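Local atomic coordinates of putative polyketide synthase (PDB entry 1U0M), a protein that condenses five malonyl-CoA units into a pentaketide and cyclises it to 1,3,6,8-tetrahydroxynaphthalene, for the biosynthesis of melanin and naphthoquinone metabolites. Residues A304-Y309 / D319-R323; V171-S177 / F196-A202; H37-Q42 / L185-L190. One frame throughout, in Å; residues are numbered along the deposited sequence.

Contact 1. Residues A304-Y309 / D319-R323; sequences ATLTEY and DALRR
Arg323 reaches from helix 315-326 across to helix 300-308 and carries most of the contact, which joins consecutive helices of the C-terminal thiolase-type region. Its chain is extended from CG to NE, and this lets the guanidinium span the gap. It grips Glu308 end-on with NH1 and NH2, both bonded to OE1. Arg323 NH2 lies 2.6 Å from Glu308 OE1 and gives the straighter bond. Glu308 is extended too, its CG anti to the backbone N (chi1 174°), which carries OE1 into the guanidinium plane at its edge. The carboxylate is turned 54° from that plane. Ala304 O sits over one guanidinium face. Arg323 NH2 also lies over a face of the Tyr309 ring, an off-centre cation-pi contact with Arg323 CZ 4.7 Å from the centroid. Asp319 OD1 takes two donors: Thr305 OG1 at 2.5 Å on its anti lone pair, and Arg323 NE on the syn side, tilted slightly out of the carboxylate plane. Asp319 OD2 pairs with Arg322 NH2 at 2.6 Å and meets the Tyr309 ring edge at CE1. Two acids and two arginines thus form one salt-bridge network. Their charges probably offset one another, and bonds at all three nitrogens hold the Arg323 guanidinium in rotation.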
ATOM      1  N   ALA A 304      14.464 -21.574  10.448  1.00 49.26           N
ATOM      2  CA  ALA A 304      15.868 -21.304  10.155  1.00 46.07           C
ATOM      3  C   ALA A 304      16.109 -19.805   9.953  1.00 45.80           C
ATOM      4  O   ALA A 304      17.139 -19.266  10.369  1.00 44.19           O
ATOM      5  CB  ALA A 304      16.294 -22.068   8.910  1.00 47.21           C
ATOM      6  N   THR A 305      15.161 -19.132   9.306  1.00 44.87           N
ATOM      7  CA  THR A 305      15.284 -17.694   9.065  1.00 42.52           C
ATOM      8  C   THR A 305      15.226 -16.959  10.397  1.00 42.66           C
ATOM      9  O   THR A 305      16.010 -16.045  10.659  1.00 44.26           O
ATOM     10  CB  THR A 305      14.130 -17.165   8.180  1.00 41.69           C
ATOM     11  OG1 THR A 305      14.142 -17.848   6.924  1.00 43.21           O
ATOM     12  CG2 THR A 305      14.270 -15.661   7.938  1.00 39.80           C
ATOM     13  N   LEU A 306      14.297 -17.374  11.248  1.00 42.38           N
ATOM     14  CA  LEU A 306      14.121 -16.728  12.539  1.00 42.19           C
ATOM     15  C   LEU A 306      15.318 -16.954  13.466  1.00 41.68           C
ATOM     16  O   LEU A 306      15.709 -16.060  14.219  1.00 41.35           O
ATOM     17  CB  LEU A 306      12.821 -17.228  13.185  1.00 42.55           C
ATOM     18  CG  LEU A 306      11.568 -17.231  12.290  1.00 42.99           C
ATOM     19  CD1 LEU A 306      10.378 -17.771  13.077  1.00 44.05           C
ATOM     20  CD2 LEU A 306      11.269 -15.833  11.782  1.00 42.92           C
ATOM     21  N   THR A 307      15.906 -18.146  13.390  1.00 40.02           N
ATOM     22  CA  THR A 307      17.047 -18.504  14.223  1.00 38.29           C
ATOM     23  C   THR A 307      18.294 -17.704  13.872  1.00 37.70           C
ATOM     24  O   THR A 307      19.065 -17.316  14.761  1.00 37.10           O
ATOM     25  CB  THR A 307      17.372 -20.022  14.100  1.00 39.27           C
ATOM     26  OG1 THR A 307      16.245 -20.789  14.541  1.00 42.73           O
ATOM     27  CG2 THR A 307      18.560 -20.386  14.961  1.00 36.87           C
ATOM     28  N   GLU A 308      18.476 -17.448  12.581  1.00 36.37           N
ATOM     29  CA  GLU A 308      19.639 -16.715  12.086  1.00 39.35           C
ATOM     30  C   GLU A 308      19.417 -15.223  11.786  1.00 39.45           C
ATOM     31  O   GLU A 308      20.345 -14.419  11.881  1.00 42.67           O
ATOM     32  CB  GLU A 308      20.183 -17.411  10.825  1.00 39.10           C
ATOM     33  CG  GLU A 308      21.313 -16.654  10.154  1.00 42.88           C
ATOM     34  CD  GLU A 308      21.858 -17.332   8.902  1.00 43.52           C
ATOM     35  OE1 GLU A 308      21.059 -17.799   8.057  1.00 42.13           O
ATOM     36  OE2 GLU A 308      23.098 -17.372   8.758  1.00 43.65           O
ATOM     37  N   TYR A 309      18.197 -14.847  11.432  1.00 37.84           N
ATOM     38  CA  TYR A 309      17.918 -13.458  11.090  1.00 38.05           C
ATOM     39  C   TYR A 309      16.930 -12.805  12.044  1.00 38.24           C
ATOM     40  O   TYR A 309      16.912 -11.585  12.201  1.00 39.68           O
ATOM     41  CB  TYR A 309      17.368 -13.385   9.655  1.00 39.42           C
ATOM     42  CG  TYR A 309      18.344 -13.823   8.577  1.00 39.05           C
ATOM     43  CD1 TYR A 309      17.893 -14.191   7.307  1.00 41.03           C
ATOM     44  CD2 TYR A 309      19.718 -13.849   8.818  1.00 41.10           C
ATOM     45  CE1 TYR A 309      18.789 -14.570   6.302  1.00 40.38           C
ATOM     46  CE2 TYR A 309      20.622 -14.223   7.826  1.00 38.79           C
ATOM     47  CZ  TYR A 309      20.153 -14.582   6.572  1.00 41.25           C
ATOM     48  OH  TYR A 309      21.048 -14.943   5.591  1.00 41.19           O
ATOM     49  N   ASP A 319      12.817 -15.603   2.421  1.00 49.17           N
ATOM     50  CA  ASP A 319      14.088 -16.160   2.858  1.00 49.04           C
ATOM     51  C   ASP A 319      13.960 -17.652   3.154  1.00 50.77           C
ATOM     52  O   ASP A 319      14.920 -18.402   2.998  1.00 50.49           O
ATOM     53  CB  ASP A 319      14.594 -15.418   4.088  1.00 46.94           C
ATOM     54  CG  ASP A 319      15.912 -15.957   4.585  1.00 47.65           C
ATOM     55  OD1 ASP A 319      15.906 -16.919   5.382  1.00 42.33           O
ATOM     56  OD2 ASP A 319      16.959 -15.418   4.166  1.00 49.08           O
ATOM     57  N   ALA A 320      12.778 -18.078   3.592  1.00 53.21           N
ATOM     58  CA  ALA A 320      12.550 -19.488   3.884  1.00 56.34           C
ATOM     59  C   ALA A 320      12.688 -20.213   2.557  1.00 57.95           C
ATOM     60  O   ALA A 320      13.377 -21.226   2.463  1.00 58.73           O
ATOM     61  CB  ALA A 320      11.159 -19.701   4.459  1.00 54.63           C
ATOM     62  N   LEU A 321      12.035 -19.681   1.528  1.00 59.53           N
ATOM     63  CA  LEU A 321      12.118 -20.264   0.198  1.00 60.03           C
ATOM     64  C   LEU A 321      13.572 -20.295  -0.215  1.00 60.26           C
ATOM     65  O   LEU A 321      14.084 -21.330  -0.629  1.00 63.32           O
ATOM     66  CB  LEU A 321      11.347 -19.433  -0.822  1.00 60.07           C
ATOM     67  CG  LEU A 321       9.916 -19.849  -1.145  1.00 60.68           C
ATOM     68  CD1 LEU A 321       9.384 -18.950  -2.251  1.00 59.90           C
ATOM     69  CD2 LEU A 321       9.879 -21.306  -1.586  1.00 59.24           C
ATOM     70  N   ARG A 322      14.238 -19.154  -0.100  1.00 59.41           N
ATOM     71  CA  ARG A 322      15.639 -19.068  -0.470  1.00 59.80           C
ATOM     72  C   ARG A 322      16.434 -20.211   0.166  1.00 61.34           C
ATOM     73  O   ARG A 322      17.383 -20.722  -0.430  1.00 61.82           O
ATOM     74  CB  ARG A 322      16.215 -17.709  -0.049  1.00 59.19           C
ATOM     75  CG  ARG A 322      17.627 -17.431  -0.554  1.00 59.38           C
ATOM     76  CD  ARG A 322      18.671 -17.932   0.428  1.00 61.69           C
ATOM     77  NE  ARG A 322      18.794 -17.049   1.585  1.00 63.54           N
ATOM     78  CZ  ARG A 322      19.157 -17.449   2.801  1.00 63.83           C
ATOM     79  NH1 ARG A 322      19.429 -18.724   3.036  1.00 65.08           N
ATOM     80  NH2 ARG A 322      19.249 -16.571   3.787  1.00 64.99           N
ATOM     81  N   ARG A 323      16.043 -20.621   1.368  1.00 61.79           N
ATOM     82  CA  ARG A 323      16.739 -21.705   2.053  1.00 63.08           C
ATOM     83  C   ARG A 323      16.290 -23.066   1.538  1.00 65.41           C
ATOM     84  O   ARG A 323      17.009 -24.061   1.668  1.00 66.18           O
ATOM     85  CB  ARG A 323      16.507 -21.619   3.562  1.00 60.55           C
ATOM     86  CG  ARG A 323      17.214 -20.455   4.230  1.00 55.90           C
ATOM     87  CD  ARG A 323      16.693 -20.238   5.635  1.00 52.50           C
ATOM     88  NE  ARG A 323      17.139 -18.959   6.174  1.00 49.93           N
ATOM     89  CZ  ARG A 323      18.291 -18.771   6.803  1.00 50.64           C
ATOM     90  NH1 ARG A 323      19.123 -19.787   6.984  1.00 48.10           N
ATOM     91  NH2 ARG A 323      18.618 -17.564   7.244  1.00 50.30           N
TER

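Contact 2. Residues V171-S177 / F196-A202; sequences VACEFCS and FGDGIAA
Asp198 turns its carboxylate toward the 3-10 segment at Cys176 and Ser177, which follows strand 167-175. CG is anti to its own carbonyl carbon (chi1 -56°), which swings the carboxylate toward Ser177, and both oxygens are bonded there. The backbone N of Ser177 is 2.8 Å from Asp198 OD1, in a nearly straight bond. Ser177 OG gives its proton to Asp198 OD2 at 2.6 Å. The two bonds, both on syn lone pairs, fix the rotation of the carboxylate. Val61 N also binds OD2. Cys176 packs its CB 3.6 Å from Phe196 CB, and its sulfur lies obliquely beside the Phe196 ring, 5.2 Å from the centroid. Ile200 puts CD1 3.9 Å from Phe175 CE2 and CG1 4.1 Å from Cys173 SG, on one face of the sheet. Between these groups the backbones run antiparallel, and Glu174 and Gly199 form a hydrogen-bonded pair. Phe196 lies about 4 Å, side chain to side chain, from Cys146, the probable active-site cysteine. The strands belong to the large mixed sheet, with strand 108-112 beyond strand 167-175. Helix 73-99 packs on the face of Val171 and Ile200, and helix 315-326 packs on the face of Ala172 and Ala201.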
ATOM      1  N   VAL A 171       9.627  -7.200  -4.034  1.00 45.13           N
ATOM      2  CA  VAL A 171      10.711  -6.681  -3.208  1.00 43.44           C
ATOM      3  C   VAL A 171      10.220  -6.440  -1.796  1.00 42.01           C
ATOM      4  O   VAL A 171       9.234  -5.746  -1.585  1.00 42.62           O
ATOM      5  CB  VAL A 171      11.267  -5.351  -3.734  1.00 42.92           C
ATOM      6  CG1 VAL A 171      12.358  -4.855  -2.802  1.00 41.07           C
ATOM      7  CG2 VAL A 171      11.809  -5.531  -5.136  1.00 44.29           C
ATOM      8  N   ALA A 172      10.912  -7.035  -0.833  1.00 41.89           N
ATOM      9  CA  ALA A 172      10.574  -6.870   0.570  1.00 38.46           C
ATOM     10  C   ALA A 172      11.754  -6.166   1.247  1.00 38.90           C
ATOM     11  O   ALA A 172      12.884  -6.633   1.189  1.00 40.41           O
ATOM     12  CB  ALA A 172      10.324  -8.230   1.202  1.00 39.61           C
ATOM     13  N   CYS A 173      11.492  -5.033   1.879  1.00 37.75           N
ATOM     14  CA  CYS A 173      12.546  -4.285   2.554  1.00 37.99           C
ATOM     15  C   CYS A 173      12.093  -4.002   3.976  1.00 35.26           C
ATOM     16  O   CYS A 173      11.151  -3.247   4.189  1.00 35.25           O
ATOM     17  CB  CYS A 173      12.812  -2.973   1.811  1.00 37.52           C
ATOM     18  SG  CYS A 173      14.251  -2.077   2.394  1.00 41.05           S
ATOM     19  N   GLU A 174      12.764  -4.598   4.951  1.00 33.90           N
ATOM     20  CA  GLU A 174      12.372  -4.410   6.338  1.00 32.91           C
ATOM     21  C   GLU A 174      13.520  -4.083   7.289  1.00 32.79           C
ATOM     22  O   GLU A 174      14.419  -4.897   7.514  1.00 33.50           O
ATOM     23  CB  GLU A 174      11.618  -5.657   6.817  1.00 34.35           C
ATOM     24  CG  GLU A 174      10.420  -6.030   5.937  1.00 33.00           C
ATOM     25  CD  GLU A 174       9.213  -5.106   6.137  1.00 37.88           C
ATOM     26  OE1 GLU A 174       9.410  -3.974   6.635  1.00 35.25           O
ATOM     27  OE2 GLU A 174       8.071  -5.507   5.794  1.00 34.20           O
ATOM     28  N   PHE A 175      13.474  -2.877   7.850  1.00 32.52           N
ATOM     29  CA  PHE A 175      14.481  -2.409   8.800  1.00 30.16           C
ATOM     30  C   PHE A 175      13.760  -2.236  10.137  1.00 29.29           C
ATOM     31  O   PHE A 175      13.570  -1.105  10.619  1.00 25.80           O
ATOM     32  CB  PHE A 175      15.040  -1.059   8.334  1.00 31.47           C
ATOM     33  CG  PHE A 175      15.727  -1.100   6.990  1.00 31.53           C
ATOM     34  CD1 PHE A 175      15.652  -0.006   6.127  1.00 33.61           C
ATOM     35  CD2 PHE A 175      16.478  -2.209   6.601  1.00 35.37           C
ATOM     36  CE1 PHE A 175      16.315  -0.009   4.895  1.00 34.91           C
ATOM     37  CE2 PHE A 175      17.149  -2.226   5.367  1.00 36.37           C
ATOM     38  CZ  PHE A 175      17.067  -1.122   4.514  1.00 34.15           C
ATOM     39  N   CYS A 176      13.390  -3.358  10.752  1.00 26.60           N
ATOM     40  CA  CYS A 176      12.624  -3.319  12.002  1.00 26.16           C
ATOM     41  C   CYS A 176      13.339  -2.590  13.129  1.00 24.96           C
ATOM     42  O   CYS A 176      12.698  -2.052  14.017  1.00 22.62           O
ATOM     43  CB  CYS A 176      12.236  -4.741  12.455  1.00 27.93           C
ATOM     44  SG  CYS A 176      11.263  -5.697  11.242  1.00 28.96           S
ATOM     45  N   SER A 177      14.664  -2.581  13.090  1.00 23.41           N
ATOM     46  CA  SER A 177      15.442  -1.905  14.107  1.00 25.79           C
ATOM     47  C   SER A 177      15.124  -0.421  14.133  1.00 27.61           C
ATOM     48  O   SER A 177      15.337   0.240  15.139  1.00 31.80           O
ATOM     49  CB  SER A 177      16.931  -2.089  13.840  1.00 25.48           C
ATOM     50  OG  SER A 177      17.293  -1.494  12.611  1.00 26.58           O
ATOM     51  N   PHE A 196      12.618  -9.109  16.373  1.00 29.29           N
ATOM     52  CA  PHE A 196      12.696  -8.568  15.017  1.00 28.48           C
ATOM     53  C   PHE A 196      14.071  -8.139  14.562  1.00 28.68           C
ATOM     54  O   PHE A 196      14.860  -7.644  15.356  1.00 30.71           O
ATOM     55  CB  PHE A 196      11.738  -7.396  14.854  1.00 26.01           C
ATOM     56  CG  PHE A 196      10.302  -7.767  15.007  1.00 26.84           C
ATOM     57  CD1 PHE A 196       9.731  -7.868  16.273  1.00 26.93           C
ATOM     58  CD2 PHE A 196       9.526  -8.053  13.893  1.00 25.17           C
ATOM     59  CE1 PHE A 196       8.404  -8.254  16.428  1.00 28.42           C
ATOM     60  CE2 PHE A 196       8.193  -8.445  14.034  1.00 27.21           C
ATOM     61  CZ  PHE A 196       7.629  -8.549  15.303  1.00 25.16           C
ATOM     62  N   GLY A 197      14.336  -8.328  13.270  1.00 29.43           N
ATOM     63  CA  GLY A 197      15.617  -7.952  12.684  1.00 31.19           C
ATOM     64  C   GLY A 197      15.436  -7.221  11.361  1.00 32.00           C
ATOM     65  O   GLY A 197      14.306  -6.920  10.947  1.00 30.78           O
ATOM     66  N   ASP A 198      16.549  -6.904  10.701  1.00 31.82           N
ATOM     67  CA  ASP A 198      16.488  -6.219   9.413  1.00 29.53           C
ATOM     68  C   ASP A 198      16.889  -7.177   8.273  1.00 30.96           C
ATOM     69  O   ASP A 198      17.833  -7.954   8.398  1.00 28.88           O
ATOM     70  CB  ASP A 198      17.405  -4.996   9.395  1.00 27.75           C
ATOM     71  CG  ASP A 198      17.114  -4.011  10.525  1.00 24.87           C
ATOM     72  OD1 ASP A 198      16.011  -4.018  11.117  1.00 28.04           O
ATOM     73  OD2 ASP A 198      18.008  -3.209  10.809  1.00 24.15           O
ATOM     74  N   GLY A 199      16.158  -7.117   7.165  1.00 32.91           N
ATOM     75  CA  GLY A 199      16.444  -7.987   6.031  1.00 32.41           C
ATOM     76  C   GLY A 199      15.764  -7.502   4.763  1.00 33.76           C
ATOM     77  O   GLY A 199      14.750  -6.806   4.819  1.00 32.69           O
ATOM     78  N   ILE A 200      16.326  -7.871   3.617  1.00 35.59           N
ATOM     79  CA  ILE A 200      15.782  -7.476   2.323  1.00 38.07           C
ATOM     80  C   ILE A 200      15.642  -8.685   1.388  1.00 38.59           C
ATOM     81  O   ILE A 200      16.577  -9.457   1.209  1.00 38.29           O
ATOM     82  CB  ILE A 200      16.688  -6.432   1.641  1.00 37.19           C
ATOM     83  CG1 ILE A 200      16.830  -5.207   2.540  1.00 36.97           C
ATOM     84  CG2 ILE A 200      16.098  -6.038   0.280  1.00 39.22           C
ATOM     85  CD1 ILE A 200      17.860  -4.218   2.080  1.00 34.06           C
ATOM     86  N   ALA A 201      14.468  -8.839   0.793  1.00 40.53           N
ATOM     87  CA  ALA A 201      14.228  -9.948  -0.120  1.00 43.54           C
ATOM     88  C   ALA A 201      13.614  -9.459  -1.422  1.00 44.83           C
ATOM     89  O   ALA A 201      12.819  -8.514  -1.432  1.00 43.86           O
ATOM     90  CB  ALA A 201      13.315 -10.970   0.533  1.00 43.60           C
ATOM     91  N   ALA A 202      13.989 -10.122  -2.514  1.00 47.21           N
ATOM     92  CA  ALA A 202      13.505  -9.800  -3.856  1.00 48.51           C
ATOM     93  C   ALA A 202      13.373 -11.100  -4.635  1.00 50.03           C
ATOM     94  O   ALA A 202      14.323 -11.878  -4.727  1.00 51.21           O
ATOM     95  CB  ALA A 202      14.484  -8.865  -4.562  1.00 46.69           C
TER

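Contact 3. Residues H37-Q42 / L185-L190; sequences HTDHPQ and LGVGSL
His40 and Leu185 make the hydrogen bond of the contact: His40 NE2 donates to the backbone O of Leu185, just ahead of helix 187-195, at 2.9 Å. The oxygen lies in the ring plane and its C=O points almost straight at the nitrogen, though the N-H is bent (132°). The other ring nitrogen is used inside the loop: the N-H of Gln42 bonds to His40 ND1 at 2.8 Å, again in the plane. These two bonds fix the rotation of the imidazole, and they are consistent with a neutral ring protonated on NE2. The remaining contacts are apolar. Leu190 CD2 stands over one face of the His40 ring in a CH-pi contact, 4.3 Å from the centroid. Leu185 CD2 meets the His37 ring at its edge, 3.7 Å from NE2. Val187 CG1 lies 3.9 Å from His40 CE1 and also against the Gln42 side chain, though the approach to CB is too short to be relied on. Near the surface, the loop links helix 26-37 to helix 43-52. Gln42 is the N-cap of helix 43-52, and Gly186 is that of helix 187-195. His37 touches Leu43 and Leu190 touches Ala46, so helix 43-52 meets one residue of each segment.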
ATOM      1  N   HIS A  37      16.825  -2.464  31.780  1.00 42.31           N
ATOM      2  CA  HIS A  37      15.540  -2.606  32.465  1.00 41.40           C
ATOM      3  C   HIS A  37      15.656  -3.274  33.820  1.00 42.03           C
ATOM      4  O   HIS A  37      14.707  -3.879  34.308  1.00 39.72           O
ATOM      5  CB  HIS A  37      14.549  -3.378  31.596  1.00 39.00           C
ATOM      6  CG  HIS A  37      14.237  -2.696  30.305  1.00 41.82           C
ATOM      7  ND1 HIS A  37      15.022  -2.835  29.180  1.00 43.40           N
ATOM      8  CD2 HIS A  37      13.261  -1.818  29.977  1.00 41.38           C
ATOM      9  CE1 HIS A  37      14.544  -2.069  28.216  1.00 41.71           C
ATOM     10  NE2 HIS A  37      13.476  -1.441  28.675  1.00 42.25           N
ATOM     11  N   THR A  38      16.827  -3.146  34.426  1.00 45.58           N
ATOM     12  CA  THR A  38      17.085  -3.737  35.733  1.00 50.62           C
ATOM     13  C   THR A  38      15.952  -3.596  36.761  1.00 50.84           C
ATOM     14  O   THR A  38      15.737  -4.485  37.585  1.00 50.98           O
ATOM     15  CB  THR A  38      18.374  -3.159  36.348  1.00 52.22           C
ATOM     16  OG1 THR A  38      18.456  -3.559  37.719  1.00 57.88           O
ATOM     17  CG2 THR A  38      18.382  -1.642  36.266  1.00 51.31           C
ATOM     18  N   ASP A  39      15.221  -2.489  36.714  1.00 51.37           N
ATOM     19  CA  ASP A  39      14.140  -2.277  37.670  1.00 52.57           C
ATOM     20  C   ASP A  39      12.792  -2.804  37.212  1.00 52.16           C
ATOM     21  O   ASP A  39      11.848  -2.850  37.995  1.00 53.07           O
ATOM     22  CB  ASP A  39      14.017  -0.791  37.990  1.00 55.66           C
ATOM     23  CG  ASP A  39      15.222  -0.261  38.734  1.00 58.81           C
ATOM     24  OD1 ASP A  39      15.398   0.975  38.786  1.00 61.19           O
ATOM     25  OD2 ASP A  39      15.993  -1.082  39.275  1.00 60.39           O
ATOM     26  N   HIS A  40      12.700  -3.212  35.951  1.00 51.28           N
ATOM     27  CA  HIS A  40      11.434  -3.707  35.438  1.00 49.96           C
ATOM     28  C   HIS A  40      10.931  -4.910  36.226  1.00 50.75           C
ATOM     29  O   HIS A  40      11.592  -5.945  36.285  1.00 52.68           O
ATOM     30  CB  HIS A  40      11.550  -4.081  33.961  1.00 47.37           C
ATOM     31  CG  HIS A  40      10.226  -4.274  33.297  1.00 43.93           C
ATOM     32  ND1 HIS A  40       9.321  -5.227  33.711  1.00 42.67           N
ATOM     33  CD2 HIS A  40       9.616  -3.584  32.304  1.00 43.99           C
ATOM     34  CE1 HIS A  40       8.209  -5.112  33.007  1.00 41.98           C
ATOM     35  NE2 HIS A  40       8.361  -4.122  32.147  1.00 43.73           N
ATOM     36  N   PRO A  41       9.740  -4.786  36.836  1.00 51.17           N
ATOM     37  CA  PRO A  41       9.075  -5.818  37.641  1.00 49.94           C
ATOM     38  C   PRO A  41       8.848  -7.161  36.939  1.00 49.04           C
ATOM     39  O   PRO A  41       8.739  -8.202  37.585  1.00 47.67           O
ATOM     40  CB  PRO A  41       7.758  -5.152  38.025  1.00 51.47           C
ATOM     41  CG  PRO A  41       8.153  -3.700  38.143  1.00 53.21           C
ATOM     42  CD  PRO A  41       9.000  -3.510  36.908  1.00 50.59           C
ATOM     43  N   GLN A  42       8.759  -7.140  35.616  1.00 46.96           N
ATOM     44  CA  GLN A  42       8.536  -8.371  34.873  1.00 44.89           C
ATOM     45  C   GLN A  42       9.780  -8.766  34.092  1.00 41.46           C
ATOM     46  O   GLN A  42       9.708  -9.557  33.153  1.00 38.06           O
ATOM     47  CB  GLN A  42       7.358  -8.190  33.925  1.00 48.25           C
ATOM     48  CG  GLN A  42       6.034  -7.971  34.630  1.00 52.43           C
ATOM     49  CD  GLN A  42       5.139  -9.177  34.514  1.00 54.34           C
ATOM     50  OE1 GLN A  42       4.499  -9.394  33.483  1.00 58.91           O
ATOM     51  NE2 GLN A  42       5.104  -9.989  35.560  1.00 57.05           N
ATOM     52  N   LEU A 185       7.775   0.169  27.363  1.00 42.36           N
ATOM     53  CA  LEU A 185       8.270  -0.621  28.489  1.00 42.43           C
ATOM     54  C   LEU A 185       7.467  -1.859  28.871  1.00 42.44           C
ATOM     55  O   LEU A 185       7.783  -2.500  29.867  1.00 44.29           O
ATOM     56  CB  LEU A 185       8.412   0.270  29.726  1.00 42.33           C
ATOM     57  CG  LEU A 185       9.334   1.489  29.642  1.00 43.34           C
ATOM     58  CD1 LEU A 185       9.230   2.262  30.950  1.00 44.06           C
ATOM     59  CD2 LEU A 185      10.788   1.059  29.374  1.00 42.40           C
ATOM     60  N   GLY A 186       6.426  -2.194  28.112  1.00 42.50           N
ATOM     61  CA  GLY A 186       5.656  -3.390  28.431  1.00 40.55           C
ATOM     62  C   GLY A 186       6.433  -4.648  28.047  1.00 41.43           C
ATOM     63  O   GLY A 186       7.254  -4.597  27.129  1.00 40.43           O
ATOM     64  N   VAL A 187       6.185  -5.774  28.727  1.00 40.61           N
ATOM     65  CA  VAL A 187       6.898  -7.017  28.418  1.00 41.50           C
ATOM     66  C   VAL A 187       6.715  -7.424  26.960  1.00 38.83           C
ATOM     67  O   VAL A 187       7.592  -8.046  26.380  1.00 38.73           O
ATOM     68  CB  VAL A 187       6.457  -8.216  29.329  1.00 42.57           C
ATOM     69  CG1 VAL A 187       6.657  -7.859  30.778  1.00 43.67           C
ATOM     70  CG2 VAL A 187       5.009  -8.590  29.063  1.00 42.73           C
ATOM     71  N   GLY A 188       5.569  -7.095  26.376  1.00 37.86           N
ATOM     72  CA  GLY A 188       5.358  -7.425  24.979  1.00 37.64           C
ATOM     73  C   GLY A 188       6.417  -6.701  24.150  1.00 38.09           C
ATOM     74  O   GLY A 188       7.065  -7.288  23.282  1.00 37.48           O
ATOM     75  N   SER A 189       6.612  -5.420  24.440  1.00 36.97           N
ATOM     76  CA  SER A 189       7.594  -4.617  23.713  1.00 34.83           C
ATOM     77  C   SER A 189       8.967  -5.251  23.866  1.00 34.64           C
ATOM     78  O   SER A 189       9.658  -5.490  22.880  1.00 30.50           O
ATOM     79  CB  SER A 189       7.615  -3.183  24.255  1.00 30.29           C
ATOM     80  OG  SER A 189       6.347  -2.581  24.097  1.00 32.19           O
ATOM     81  N   LEU A 190       9.351  -5.512  25.119  1.00 34.25           N
ATOM     82  CA  LEU A 190      10.625  -6.143  25.425  1.00 32.95           C
ATOM     83  C   LEU A 190      10.818  -7.414  24.604  1.00 32.61           C
ATOM     84  O   LEU A 190      11.905  -7.677  24.095  1.00 33.82           O
ATOM     85  CB  LEU A 190      10.689  -6.473  26.907  1.00 37.65           C
ATOM     86  CG  LEU A 190      11.101  -5.328  27.832  1.00 37.04           C
ATOM     87  CD1 LEU A 190      10.289  -4.088  27.572  1.00 38.06           C
ATOM     88  CD2 LEU A 190      10.943  -5.804  29.256  1.00 37.46           C
TER

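In the fold
Contacts 1 and 2 lie near the centre of the chain, with centres about 12 Å apart. They are linked by helix 315-326: it carries residues 319-323 and also packs on strands 167-175 and 198-206. Contact 3 is peripheral, about 26 Å from contact 2 and 28 Å from contact 1, centre to centre. Along the chain the order is 37-42, 171-177, 185-190, 196-202, so the segments of contacts 2 and 3 alternate. Contact 1 comes later, in the C-terminal family region, while the other two belong to the N-terminal one. Helix 315-326 packs on the N-terminal strands, so the two thiolase-type halves meet between contacts 1 and 2, near the probable active-site Cys146.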